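Local coordinates for putative outer membrane protein (LpxR) (Salmonella typhimurium, PDB 3FID) that deacylates lipid A as a zinc-binding, lipopolysaccharide-modifying enzyme of the outer membrane, at residues G236-Q240 with T241-T245; D10-G13 with I14-S18; A154-L158 with G159-G163; G64-K67 with R68-E71. One frame throughout, in Å; residues are numbered along the deposited sequence.

Contact 1 of 4, residues G236-Q240 with T241-T245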
ATOM      1  N   GLY A 236       2.493  -5.431  18.452  1.00 15.79           N
ATOM      2  CA  GLY A 236       2.911  -6.793  18.764  1.00 16.41           C
ATOM      3  C   GLY A 236       4.177  -6.834  19.614  1.00 17.30           C
ATOM      4  O   GLY A 236       4.925  -5.864  19.699  1.00 17.18           O
ATOM      5  N   LYS A 237       4.440  -7.992  20.202  1.00 17.12           N
ATOM      6  CA  LYS A 237       5.570  -8.183  21.080  1.00 19.21           C
ATOM      7  C   LYS A 237       6.723  -8.833  20.306  1.00 18.30           C
ATOM      8  O   LYS A 237       6.498  -9.741  19.503  1.00 18.59           O
ATOM      9  CB  LYS A 237       5.089  -9.074  22.237  1.00 18.86           C
ATOM     10  CG  LYS A 237       6.042  -9.235  23.399  1.00 22.76           C
ATOM     11  CD  LYS A 237       5.454 -10.217  24.433  1.00 23.82           C
ATOM     12  CE  LYS A 237       6.051 -11.620  24.255  1.00 29.84           C
ATOM     13  NZ  LYS A 237       5.513 -12.581  25.258  1.00 31.08           N
ATOM     14  N   THR A 238       7.956  -8.377  20.547  1.00 18.05           N
ATOM     15  CA  THR A 238       9.149  -8.917  19.867  1.00 18.21           C
ATOM     16  C   THR A 238       9.539 -10.314  20.383  1.00 19.19           C
ATOM     17  O   THR A 238       9.259 -10.640  21.533  1.00 18.50           O
ATOM     18  CB  THR A 238      10.373  -8.015  20.091  1.00 18.80           C
ATOM     19  OG1 THR A 238      10.603  -7.879  21.512  1.00 16.69           O
ATOM     20  CG2 THR A 238      10.165  -6.622  19.441  1.00 17.65           C
ATOM     21  N   LEU A 239      10.211 -11.106  19.537  1.00 19.49           N
ATOM     22  CA  LEU A 239      10.517 -12.526  19.843  1.00 20.13           C
ATOM     23  C   LEU A 239      11.422 -12.751  21.061  1.00 20.46           C
ATOM     24  O   LEU A 239      11.148 -13.626  21.887  1.00 20.11           O
ATOM     25  CB  LEU A 239      11.177 -13.205  18.636  1.00 20.18           C
ATOM     26  CG  LEU A 239      10.304 -13.750  17.520  1.00 19.93           C
ATOM     27  CD1 LEU A 239      11.225 -14.292  16.410  1.00 20.78           C
ATOM     28  CD2 LEU A 239       9.384 -14.858  18.054  1.00 19.86           C
ATOM     29  N   GLN A 240      12.483 -11.951  21.154  1.00 20.45           N
ATOM     30  CA  GLN A 240      13.547 -12.123  22.144  1.00 21.18           C
ATOM     31  C   GLN A 240      13.540 -11.094  23.271  1.00 21.17           C
ATOM     32  O   GLN A 240      13.666 -11.463  24.445  1.00 20.91           O
ATOM     33  CB  GLN A 240      14.897 -12.090  21.469  1.00 21.02           C
ATOM     34  CG  GLN A 240      15.117 -13.196  20.471  1.00 23.38           C
ATOM     35  CD  GLN A 240      16.464 -13.055  19.853  1.00 27.08           C
ATOM     36  OE1 GLN A 240      17.037 -11.964  19.831  1.00 30.57           O
ATOM     37  NE2 GLN A 240      16.997 -14.150  19.354  1.00 30.74           N
ATOM     38  N   THR A 241      13.411  -9.812  22.942  1.00 21.10           N
ATOM     39  CA  THR A 241      13.297  -8.795  24.007  1.00 20.87           C
ATOM     40  C   THR A 241      11.907  -8.748  24.617  1.00 21.70           C
ATOM     41  O   THR A 241      11.705  -8.108  25.655  1.00 21.96           O
ATOM     42  CB  THR A 241      13.718  -7.382  23.541  1.00 21.55           C
ATOM     43  OG1 THR A 241      13.055  -7.044  22.307  1.00 20.36           O
ATOM     44  CG2 THR A 241      15.218  -7.314  23.326  1.00 21.81           C
ATOM     45  N   LYS A 242      10.935  -9.388  23.970  1.00 21.61           N
ATOM     46  CA  LYS A 242       9.557  -9.472  24.492  1.00 22.11           C
ATOM     47  C   LYS A 242       8.920  -8.129  24.862  1.00 22.46           C
ATOM     48  O   LYS A 242       8.250  -8.008  25.891  1.00 21.09           O
ATOM     49  CB  LYS A 242       9.478 -10.436  25.690  1.00 23.06           C
ATOM     50  CG  LYS A 242       9.808 -11.864  25.324  1.00 24.96           C
ATOM     51  CD  LYS A 242       9.720 -12.782  26.531  1.00 29.43           C
ATOM     52  CE  LYS A 242      10.018 -14.209  26.114  1.00 32.55           C
ATOM     53  NZ  LYS A 242      11.343 -14.283  25.428  1.00 34.50           N
ATOM     54  N   MET A 243       9.112  -7.123  24.016  1.00 21.92           N
ATOM     55  CA  MET A 243       8.530  -5.815  24.307  1.00 22.84           C
ATOM     56  C   MET A 243       7.683  -5.333  23.149  1.00 21.28           C
ATOM     57  O   MET A 243       7.829  -5.819  22.028  1.00 19.18           O
ATOM     58  CB  MET A 243       9.611  -4.787  24.630  1.00 23.10           C
ATOM     59  CG  MET A 243      10.654  -4.576  23.559  1.00 24.04           C
ATOM     60  SD  MET A 243      11.749  -3.212  23.984  1.00 27.40           S
ATOM     61  CE  MET A 243      13.039  -3.402  22.759  1.00 23.85           C
ATOM     62  N   GLU A 244       6.783  -4.401  23.452  1.00 20.81           N
ATOM     63  CA  GLU A 244       6.128  -3.594  22.437  1.00 20.22           C
ATOM     64  C   GLU A 244       6.997  -2.376  22.373  1.00 18.98           C
ATOM     65  O   GLU A 244       7.227  -1.742  23.397  1.00 19.55           O
ATOM     66  CB  GLU A 244       4.768  -3.131  22.896  1.00 20.95           C
ATOM     67  CG  GLU A 244       3.773  -4.169  23.224  1.00 25.72           C
ATOM     68  CD  GLU A 244       2.435  -3.521  23.578  1.00 31.83           C
ATOM     69  OE1 GLU A 244       1.911  -3.854  24.674  1.00 35.44           O
ATOM     70  OE2 GLU A 244       1.940  -2.662  22.782  1.00 32.82           O
ATOM     71  N   THR A 245       7.482  -2.028  21.194  1.00 17.27           N
ATOM     72  CA  THR A 245       8.564  -1.046  21.112  1.00 16.38           C
ATOM     73  C   THR A 245       8.130   0.421  21.029  1.00 16.02           C
ATOM     74  O   THR A 245       8.948   1.294  21.241  1.00 16.58           O
ATOM     75  CB  THR A 245       9.515  -1.340  19.932  1.00 16.19           C
ATOM     76  OG1 THR A 245       8.762  -1.304  18.705  1.00 16.98           O
ATOM     77  CG2 THR A 245      10.179  -2.702  20.084  1.00 17.33           C
TER
HETATM   78  O   HOH W   1       6.246  -3.487  18.972  1.00 15.74           O
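A tight turn in the loop between helix 232-235 and strand 251-263 brings Thr238 against Thr241 and Met243. The Thr238 hydroxyl is central to it. Its chi1 of 57° puts OG1 between the backbone N and the carbonyl carbon, within reach of both Thr241 OG1 and Met243 N. Thr238 OG1 donates to Thr241 OG1 at 2.7 Å. It also accepts a nearly straight bond from Met243 N at 3.0 Å, with 169° at the hydrogen. Thr241 OG1 is bonded in turn to Asp135, which links the turn to another loop. The backbone closes the same loop: Thr238 N donates to Met243 O at 3.0 Å. Lys242 N adds a weak bond to Thr238 O. The chain reverses through Leu239, Gln240 and Thr241; Lys242, with a positive phi of 53°, completes the turn. The aliphatic chain of Lys237 runs across that of Lys242, and Lys237 CE meets Lys242 CB at 3.9 Å. Farther along, water 1 accepts from Thr245 N and donates to Gly236 O. The methyl branch of Thr238, CG2, touches Thr245 CG2 at 4.0 Å. The arrangement is a reverse turn braced by a threonine hydroxyl, in an inter-strand loop of an outer-membrane beta-barrel.

Contact 2 of 4, residues D10-G13 with I14-S18. With ZN (zinc ion), chain G; CXE (pentaethylene glycol monodecyl ether), chain J.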
ATOM      1  N   ASP A  10      11.265   1.616  -0.332  1.00 12.91           N
ATOM      2  CA  ASP A  10      11.592   2.933   0.211  1.00 13.92           C
ATOM      3  C   ASP A  10      12.743   3.572  -0.581  1.00 13.41           C
ATOM      4  O   ASP A  10      12.865   4.813  -0.617  1.00 13.31           O
ATOM      5  CB  ASP A  10      11.879   2.892   1.726  1.00 13.01           C
ATOM      6  CG  ASP A  10      13.079   2.048   2.072  1.00 17.72           C
ATOM      7  OD1 ASP A  10      13.959   2.522   2.796  1.00 25.37           O
ATOM      8  OD2 ASP A  10      13.160   0.898   1.647  1.00 19.41           O
ATOM      9  N   ASP A  11      13.583   2.727  -1.205  1.00 13.32           N
ATOM     10  CA  ASP A  11      14.614   3.185  -2.152  1.00 14.09           C
ATOM     11  C   ASP A  11      13.978   3.357  -3.532  1.00 12.95           C
ATOM     12  O   ASP A  11      13.622   2.374  -4.203  1.00 13.59           O
ATOM     13  CB  ASP A  11      15.792   2.182  -2.211  1.00 14.82           C
ATOM     14  CG  ASP A  11      16.860   2.551  -3.254  1.00 18.49           C
ATOM     15  OD1 ASP A  11      16.764   3.589  -3.940  1.00 19.86           O
ATOM     16  OD2 ASP A  11      17.823   1.768  -3.386  1.00 21.43           O
ATOM     17  N   ALA A  12      13.828   4.598  -3.975  1.00 12.68           N
ATOM     18  CA  ALA A  12      13.002   4.856  -5.164  1.00 13.13           C
ATOM     19  C   ALA A  12      13.862   4.904  -6.416  1.00 13.87           C
ATOM     20  O   ALA A  12      13.347   5.152  -7.502  1.00 13.10           O
ATOM     21  CB  ALA A  12      12.190   6.182  -5.010  1.00 13.02           C
ATOM     22  N   GLY A  13      15.176   4.684  -6.264  1.00 14.17           N
ATOM     23  CA  GLY A  13      16.073   4.610  -7.425  1.00 13.95           C
ATOM     24  C   GLY A  13      16.031   5.879  -8.243  1.00 14.23           C
ATOM     25  O   GLY A  13      16.219   6.954  -7.692  1.00 13.55           O
ATOM     26  N   ILE A  14      15.781   5.777  -9.553  1.00 14.17           N
ATOM     27  CA  ILE A  14      15.810   6.975 -10.400  1.00 15.39           C
ATOM     28  C   ILE A  14      14.683   7.959 -10.086  1.00 14.38           C
ATOM     29  O   ILE A  14      14.733   9.120 -10.510  1.00 14.46           O
ATOM     30  CB  ILE A  14      15.796   6.688 -11.937  1.00 15.78           C
ATOM     31  CG1 ILE A  14      14.531   5.943 -12.362  1.00 16.71           C
ATOM     32  CG2 ILE A  14      17.087   5.962 -12.373  1.00 18.96           C
ATOM     33  CD1 ILE A  14      14.210   6.041 -13.872  1.00 17.25           C
ATOM     34  N   PHE A  15      13.674   7.479  -9.362  1.00 13.61           N
ATOM     35  CA  PHE A  15      12.565   8.323  -8.905  1.00 13.49           C
ATOM     36  C   PHE A  15      12.778   8.965  -7.523  1.00 12.86           C
ATOM     37  O   PHE A  15      11.904   9.701  -7.013  1.00 11.80           O
ATOM     38  CB  PHE A  15      11.251   7.528  -8.938  1.00 14.49           C
ATOM     39  CG  PHE A  15      10.974   6.861 -10.279  1.00 16.11           C
ATOM     40  CD1 PHE A  15      11.088   5.483 -10.409  1.00 17.34           C
ATOM     41  CD2 PHE A  15      10.603   7.620 -11.392  1.00 20.09           C
ATOM     42  CE1 PHE A  15      10.833   4.849 -11.627  1.00 20.59           C
ATOM     43  CE2 PHE A  15      10.355   6.996 -12.626  1.00 20.92           C
ATOM     44  CZ  PHE A  15      10.478   5.610 -12.726  1.00 19.37           C
ATOM     45  N   GLN A  16      13.941   8.721  -6.918  1.00 12.32           N
ATOM     46  CA  GLN A  16      14.233   9.323  -5.619  1.00 12.40           C
ATOM     47  C   GLN A  16      14.250  10.859  -5.603  1.00 12.74           C
ATOM     48  O   GLN A  16      13.726  11.478  -4.667  1.00 12.27           O
ATOM     49  CB  GLN A  16      15.568   8.802  -5.053  1.00 12.73           C
ATOM     50  CG  GLN A  16      15.690   9.066  -3.548  1.00 11.78           C
ATOM     51  CD  GLN A  16      14.814   8.133  -2.719  1.00 12.77           C
ATOM     52  OE1 GLN A  16      14.927   6.904  -2.816  1.00 14.64           O
ATOM     53  NE2 GLN A  16      13.943   8.714  -1.888  1.00 10.59           N
ATOM     54  N   PRO A  17      14.907  11.494  -6.606  1.00 13.78           N
ATOM     55  CA  PRO A  17      14.835  12.945  -6.564  1.00 13.55           C
ATOM     56  C   PRO A  17      13.408  13.491  -6.661  1.00 13.21           C
ATOM     57  O   PRO A  17      13.132  14.510  -6.050  1.00 13.53           O
ATOM     58  CB  PRO A  17      15.650  13.382  -7.773  1.00 13.69           C
ATOM     59  CG  PRO A  17      16.597  12.192  -8.065  1.00 15.65           C
ATOM     60  CD  PRO A  17      15.756  10.995  -7.716  1.00 13.87           C
ATOM     61  N   SER A  18      12.524  12.849  -7.432  1.00 13.13           N
ATOM     62  CA  SER A  18      11.133  13.303  -7.518  1.00 13.57           C
ATOM     63  C   SER A  18      10.442  13.102  -6.168  1.00 12.46           C
ATOM     64  O   SER A  18       9.784  14.007  -5.662  1.00 11.91           O
ATOM     65  CB  SER A  18      10.359  12.565  -8.611  1.00 13.29           C
ATOM     66  OG  SER A  18      10.942  12.840  -9.875  1.00 18.03           O
TER
HETATM   67 ZN    ZN G 301      13.686  -1.327   1.970  0.50 27.13          ZN
HETATM   68  C1  CXE J 304       2.642  12.129 -11.025  1.00 24.77           C
HETATM   69  C2  CXE J 304       3.851  11.247 -11.246  1.00 25.53           C
HETATM   70  C3  CXE J 304       5.032  12.114 -11.646  1.00 24.93           C
HETATM   71  C4  CXE J 304       6.314  11.304 -11.680  1.00 26.96           C
HETATM   72  C5  CXE J 304       7.466  12.157 -12.183  1.00 26.36           C
HETATM   73  C6  CXE J 304       8.767  11.370 -12.118  1.00 28.38           C
HETATM   74  C7  CXE J 304       9.858  11.970 -13.002  1.00 29.43           C
HETATM   75  C8  CXE J 304      10.924  10.918 -13.267  1.00 30.10           C
HETATM   76  C9  CXE J 304      12.294  11.543 -13.466  1.00 32.09           C
HETATM   77  C10 CXE J 304      13.317  10.463 -13.782  1.00 33.21           C
HETATM   78  O11 CXE J 304      14.400  11.082 -14.465  1.00 37.22           O
HETATM   79  C12 CXE J 304      15.407  10.155 -14.878  1.00 36.03           C
HETATM   80  C13 CXE J 304      16.632  10.963 -15.277  1.00 38.23           C
HETATM   81  O   HOH W   2      12.371   7.310   0.296  1.00 10.62           O
HETATM   82  O   HOH W   3      17.393   5.939  -3.155  1.00 28.14           O
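Ala12 and Gln16 meet where the chain leaves strand 2-9, passes an Asx turn and a short 3-10 segment, and enters helix 16-23. The hydrogen bonds come first. Ala12 N donates to Gln16 OE1 at 2.8 Å, almost straight at 171°, arriving above the plane of the amide. Gln16 is bent at chi2 (74°), which folds its amide back over the turn. Two backbone bonds wind the chain: Phe15 N to Ala12 O and Gln16 N to Gly13 O, both 3.0 Å. The Asx turn is closed by Gly13 N to Asp11 OD1 at 3.0 Å. The positive phi of Gly13 (58°) is one that glycine adopts readily.

Waters join the polar ends. Water 3 donates to both Asp11 OD1 and Gln16 OE1, so Gln16 OE1 accepts two bonds. Water 2 links Asp10 O to Gln16 NE2, which also donates to Asn20.

Apolar contacts are few. Ala12 CB lies 4.3 Å from Phe15 CB, and Ile14 CG1 sits over the centre of one face of the Phe15 ring.

Bound groups lie at both ends of residues 10-18. Asp10 OD2 binds a zinc ion at 2.3 Å, together with Thr34 O. The detergent pentaethylene glycol monodecyl ether passes the edge of the Phe15 ring, and its C7 comes 3.4 Å from Ser18 OG.

Contact 3 of 4, residues A154-L158 with G159-G163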
ATOM      1  N   ALA A 154     -17.421  13.547 -11.857  1.00 17.51           N
ATOM      2  CA  ALA A 154     -16.372  13.757 -12.841  1.00 19.08           C
ATOM      3  C   ALA A 154     -17.054  14.379 -14.030  1.00 20.31           C
ATOM      4  O   ALA A 154     -18.272  14.218 -14.204  1.00 20.33           O
ATOM      5  CB  ALA A 154     -15.739  12.422 -13.248  1.00 18.14           C
ATOM      6  N   ILE A 155     -16.283  15.089 -14.838  1.00 21.53           N
ATOM      7  CA  ILE A 155     -16.828  15.674 -16.052  1.00 22.39           C
ATOM      8  C   ILE A 155     -15.871  15.386 -17.192  1.00 21.64           C
ATOM      9  O   ILE A 155     -14.679  15.224 -16.968  1.00 19.99           O
ATOM     10  CB  ILE A 155     -17.132  17.178 -15.909  1.00 22.71           C
ATOM     11  CG1 ILE A 155     -17.991  17.617 -17.123  1.00 26.72           C
ATOM     12  CG2 ILE A 155     -15.835  17.992 -15.772  1.00 24.74           C
ATOM     13  CD1 ILE A 155     -19.094  18.590 -16.812  1.00 29.80           C
ATOM     14  N   ASP A 156     -16.405  15.312 -18.409  1.00 21.75           N
ATOM     15  CA  ASP A 156     -15.593  15.022 -19.579  1.00 20.69           C
ATOM     16  C   ASP A 156     -15.378  16.303 -20.344  1.00 20.42           C
ATOM     17  O   ASP A 156     -16.334  17.045 -20.604  1.00 19.61           O
ATOM     18  CB  ASP A 156     -16.276  13.997 -20.487  1.00 21.69           C
ATOM     19  CG  ASP A 156     -16.276  12.585 -19.899  1.00 25.25           C
ATOM     20  OD1 ASP A 156     -15.252  12.111 -19.328  1.00 23.50           O
ATOM     21  OD2 ASP A 156     -17.322  11.923 -20.051  1.00 30.97           O
ATOM     22  N   ILE A 157     -14.119  16.570 -20.663  1.00 17.87           N
ATOM     23  CA  ILE A 157     -13.713  17.782 -21.349  1.00 18.18           C
ATOM     24  C   ILE A 157     -12.839  17.368 -22.511  1.00 16.89           C
ATOM     25  O   ILE A 157     -11.651  17.076 -22.334  1.00 17.05           O
ATOM     26  CB  ILE A 157     -12.957  18.767 -20.408  1.00 17.60           C
ATOM     27  CG1 ILE A 157     -13.937  19.315 -19.360  1.00 19.16           C
ATOM     28  CG2 ILE A 157     -12.324  19.925 -21.228  1.00 19.52           C
ATOM     29  CD1 ILE A 157     -13.303  19.876 -18.070  1.00 19.83           C
ATOM     30  N   LEU A 158     -13.456  17.298 -23.697  1.00 16.19           N
ATOM     31  CA  LEU A 158     -12.735  17.021 -24.956  1.00 15.63           C
ATOM     32  C   LEU A 158     -11.943  15.690 -24.900  1.00 16.21           C
ATOM     33  O   LEU A 158     -10.761  15.632 -25.293  1.00 15.54           O
ATOM     34  CB  LEU A 158     -11.852  18.206 -25.360  1.00 15.53           C
ATOM     35  CG  LEU A 158     -12.549  19.518 -25.807  1.00 15.56           C
ATOM     36  CD1 LEU A 158     -11.537  20.646 -25.980  1.00 15.04           C
ATOM     37  CD2 LEU A 158     -13.409  19.316 -27.072  1.00 15.09           C
ATOM     38  N   GLY A 159     -12.614  14.645 -24.403  1.00 15.52           N
ATOM     39  CA  GLY A 159     -12.007  13.305 -24.255  1.00 17.02           C
ATOM     40  C   GLY A 159     -11.111  13.124 -23.018  1.00 16.48           C
ATOM     41  O   GLY A 159     -10.565  12.039 -22.804  1.00 16.75           O
ATOM     42  N   VAL A 160     -10.950  14.170 -22.203  1.00 15.97           N
ATOM     43  CA  VAL A 160     -10.236  14.040 -20.915  1.00 15.63           C
ATOM     44  C   VAL A 160     -11.287  14.077 -19.807  1.00 16.12           C
ATOM     45  O   VAL A 160     -12.053  15.052 -19.700  1.00 16.16           O
ATOM     46  CB  VAL A 160      -9.165  15.169 -20.681  1.00 15.92           C
ATOM     47  CG1 VAL A 160      -8.416  14.993 -19.325  1.00 13.60           C
ATOM     48  CG2 VAL A 160      -8.133  15.218 -21.826  1.00 15.55           C
ATOM     49  N   ASN A 161     -11.330  13.016 -18.993  1.00 15.20           N
ATOM     50  CA  ASN A 161     -12.200  12.937 -17.839  1.00 15.72           C
ATOM     51  C   ASN A 161     -11.456  13.464 -16.604  1.00 15.32           C
ATOM     52  O   ASN A 161     -10.307  13.075 -16.371  1.00 15.15           O
ATOM     53  CB  ASN A 161     -12.629  11.472 -17.657  1.00 16.31           C
ATOM     54  CG  ASN A 161     -13.569  11.263 -16.487  1.00 18.93           C
ATOM     55  OD1 ASN A 161     -13.124  10.999 -15.355  1.00 20.37           O
ATOM     56  ND2 ASN A 161     -14.879  11.372 -16.743  1.00 17.45           N
ATOM     57  N   VAL A 162     -12.088  14.352 -15.831  1.00 14.68           N
ATOM     58  CA  VAL A 162     -11.474  14.923 -14.615  1.00 15.39           C
ATOM     59  C   VAL A 162     -12.450  14.735 -13.479  1.00 14.48           C
ATOM     60  O   VAL A 162     -13.631  14.991 -13.655  1.00 13.63           O
ATOM     61  CB  VAL A 162     -11.053  16.439 -14.761  1.00 16.32           C
ATOM     62  CG1 VAL A 162     -10.374  16.684 -16.090  1.00 17.80           C
ATOM     63  CG2 VAL A 162     -12.255  17.373 -14.649  1.00 20.75           C
ATOM     64  N   GLY A 163     -11.981  14.229 -12.330  1.00 13.87           N
ATOM     65  CA  GLY A 163     -12.885  13.855 -11.258  1.00 12.01           C
ATOM     66  C   GLY A 163     -12.368  14.154  -9.860  1.00 11.54           C
ATOM     67  O   GLY A 163     -11.184  14.393  -9.667  1.00 11.00           O
TER
HETATM   68  O   HOH W   4     -17.998  11.628 -16.167  1.00 35.01           O
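Strands 154-157 and 160-163 run antiparallel at 155°, with axes 4.6 Å apart, and a type I' turn from Ile157 to Val160 joins them into a hairpin. Ile155 and Val162 form a hydrogen-bonded pair, with Ile155 N to Val162 O at 2.9 Å and Val162 N to Ile155 O at 3.0 Å. Ile157 and Val160 form the next such pair, beside the turn. Leu158 and Gly159 take the positive phi values of that turn.

The two faces differ in character. On one, Asp156 and Asn161 face each other in a non-hydrogen-bonded pair. Asn161 ND2 donates to Asp156 OD1 at 2.7 Å. The oxygen lies in the plane of the Asn161 amide, but the N-H comes from above the carboxylate plane; the two planes are 59° apart. Asn161 CG is anti to the backbone N (chi1 -179°), which carries the amide across to Asp156. Its OD1 accepts from Asn194 and lies 3.6 Å from Ala154 CB.

On the other face Ile155 and Val162 run alongside each other, and Ile155 CG2 touches Val162 CG2 at 3.8 Å. Val160 and Val162 also pack on Leu187 of strand 176-188.

On the face of Asp156 and Asn161 the contact is thus polar, with an amide held at both ends. The other face carries branched apolar side chains on the surface, consistent with a position near lipid or detergent.

Contact 4 of 4, residues G64-K67 with R68-E71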
ATOM      1  N   GLY A  64      17.236   4.109   9.991  1.00 16.81           N
ATOM      2  CA  GLY A  64      18.601   4.587  10.200  1.00 18.07           C
ATOM      3  C   GLY A  64      19.558   3.595  10.846  1.00 19.28           C
ATOM      4  O   GLY A  64      19.696   2.443  10.408  1.00 18.73           O
ATOM      5  N   ALA A  65      20.216   4.051  11.905  1.00 19.79           N
ATOM      6  CA  ALA A  65      21.241   3.247  12.568  1.00 19.71           C
ATOM      7  C   ALA A  65      20.624   2.070  13.330  1.00 18.82           C
ATOM      8  O   ALA A  65      21.304   1.064  13.548  1.00 18.97           O
ATOM      9  CB  ALA A  65      22.094   4.124  13.483  1.00 20.75           C
ATOM     10  N   ASN A  66      19.335   2.162  13.693  1.00 17.68           N
ATOM     11  CA  ASN A  66      18.667   1.052  14.376  1.00 17.27           C
ATOM     12  C   ASN A  66      18.637  -0.234  13.532  1.00 17.35           C
ATOM     13  O   ASN A  66      18.540  -1.316  14.091  1.00 16.46           O
ATOM     14  CB  ASN A  66      17.255   1.426  14.868  1.00 16.70           C
ATOM     15  CG  ASN A  66      17.275   2.493  15.942  1.00 17.78           C
ATOM     16  OD1 ASN A  66      18.245   2.621  16.682  1.00 19.60           O
ATOM     17  ND2 ASN A  66      16.200   3.232  16.060  1.00 18.31           N
ATOM     18  N   LYS A  67      18.751  -0.098  12.202  1.00 16.77           N
ATOM     19  CA  LYS A  67      18.690  -1.254  11.285  1.00 18.31           C
ATOM     20  C   LYS A  67      19.813  -2.266  11.535  1.00 19.35           C
ATOM     21  O   LYS A  67      19.657  -3.474  11.268  1.00 20.14           O
ATOM     22  CB  LYS A  67      18.772  -0.786   9.828  1.00 18.01           C
ATOM     23  CG  LYS A  67      17.479  -0.237   9.263  1.00 18.55           C
ATOM     24  CD  LYS A  67      17.663   0.076   7.780  1.00 21.36           C
ATOM     25  CE  LYS A  67      16.390   0.616   7.127  1.00 26.47           C
ATOM     26  NZ  LYS A  67      16.700   1.146   5.747  1.00 28.12           N
ATOM     27  N   ARG A  68      20.944  -1.770  12.041  1.00 19.87           N
ATOM     28  CA  ARG A  68      22.125  -2.604  12.248  1.00 20.84           C
ATOM     29  C   ARG A  68      22.319  -3.121  13.673  1.00 21.07           C
ATOM     30  O   ARG A  68      23.295  -3.844  13.937  1.00 20.98           O
ATOM     31  CB  ARG A  68      23.384  -1.866  11.789  1.00 21.37           C
ATOM     32  CG  ARG A  68      23.383  -1.524  10.309  1.00 25.13           C
ATOM     33  CD  ARG A  68      24.800  -1.285   9.798  1.00 30.89           C
ATOM     34  NE  ARG A  68      24.830  -1.160   8.335  1.00 36.22           N
ATOM     35  CZ  ARG A  68      24.733  -2.175   7.462  1.00 38.27           C
ATOM     36  NH1 ARG A  68      24.599  -3.441   7.869  1.00 37.08           N
ATOM     37  NH2 ARG A  68      24.780  -1.914   6.159  1.00 38.86           N
ATOM     38  N   LYS A  69      21.404  -2.785  14.584  1.00 20.39           N
ATOM     39  CA  LYS A  69      21.526  -3.235  15.984  1.00 21.04           C
ATOM     40  C   LYS A  69      21.096  -4.704  16.160  1.00 21.54           C
ATOM     41  O   LYS A  69      20.312  -5.213  15.358  1.00 20.68           O
ATOM     42  CB  LYS A  69      20.779  -2.264  16.927  1.00 20.31           C
ATOM     43  CG  LYS A  69      21.476  -0.907  16.954  1.00 21.49           C
ATOM     44  CD  LYS A  69      20.675   0.202  17.572  1.00 25.03           C
ATOM     45  CE  LYS A  69      21.538   1.474  17.662  1.00 28.04           C
ATOM     46  NZ  LYS A  69      20.729   2.736  17.796  1.00 27.70           N
ATOM     47  N   PRO A  70      21.617  -5.393  17.203  1.00 22.34           N
ATOM     48  CA  PRO A  70      21.360  -6.827  17.336  1.00 22.21           C
ATOM     49  C   PRO A  70      19.911  -7.153  17.649  1.00 21.74           C
ATOM     50  O   PRO A  70      19.451  -8.243  17.303  1.00 22.03           O
ATOM     51  CB  PRO A  70      22.243  -7.261  18.531  1.00 23.19           C
ATOM     52  CG  PRO A  70      23.108  -6.135  18.850  1.00 23.35           C
ATOM     53  CD  PRO A  70      22.510  -4.882  18.268  1.00 23.15           C
ATOM     54  N   GLU A  71      19.214  -6.240  18.333  1.00 20.52           N
ATOM     55  CA  GLU A  71      17.803  -6.458  18.704  1.00 20.19           C
ATOM     56  C   GLU A  71      16.961  -5.221  18.406  1.00 18.61           C
ATOM     57  O   GLU A  71      17.494  -4.174  18.016  1.00 17.48           O
ATOM     58  CB  GLU A  71      17.685  -6.818  20.189  1.00 21.33           C
ATOM     59  CG  GLU A  71      18.433  -8.079  20.546  1.00 26.09           C
ATOM     60  CD  GLU A  71      18.550  -8.288  22.026  1.00 32.68           C
ATOM     61  OE1 GLU A  71      18.195  -9.404  22.484  1.00 36.37           O
ATOM     62  OE2 GLU A  71      18.987  -7.336  22.724  1.00 36.27           O
TER
HETATM   63  O   HOH W   5      16.829  -2.726  15.534  1.00 17.63           O
HETATM   64  O   HOH W   6      19.707  -5.415  12.857  1.00 19.80           O
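Lys69, Arg68 and Asn66 carry this turn, in the loop between strands 49-60 and 80-94. Lys69 reaches back over Asn66. Its chain is extended beyond CG, and that length brings Lys69 NZ to Asn66 OD1 at 2.7 Å. The ammonium approaches nearly in line with the carbonyl bond, at a C=O...N angle of 166°. On the way, Lys69 CD passes Asn66 OD1 at 3.5 Å. The other end of the Asn66 amide donates from ND2 to Asp76. Both bonds together fix the rotation of the amide. A lysine at its oxygen and an aspartate at its nitrogen would probably polarise it.

The backbone of Asn66 is engaged too. Its O accepts from Lys69 N at 3.3 Å. Water 5 donates to the same oxygen and to Glu71 O, which ties Asn66 to the chain leaving the turn.

Arg68 is held mainly through its backbone. Arg68 N donates to Ala65 O at 3.2 Å, and Arg68 CB lies 4.0 Å from that oxygen. Lys67, between Asn66 and Arg68, shares water 6 with Lys69: this water donates to Lys67 O and to Lys69 O. The Lys67 side chain extends toward the zinc site of Asp10 and Thr34.

The successive bonds between residues three apart are those of a short 3-10 turn, here in an inter-strand loop of the barrel.

How the contacts relate
Contacts 1 and 4 are neighbours in the loop region at one end of the barrel, with centres about 15 Å apart. They touch directly: Thr241 CG2 packs on Glu71 CD at 3.7 Å. Both also reach Asp76, through Thr245 in contact 1 and Asn66 in contact 4. Contact 4 meets contact 2 at the zinc site, where Lys67 NZ lies 4.3 Å from Asp10 OD1. Contact 2 itself runs from that zinc site to a detergent pocket. Contact 3 stands apart, on the opposite side of the chain's centre from contacts 1 and 4; its centre is about 51 Å from that of contact 1 and 31 Å from that of contact 2.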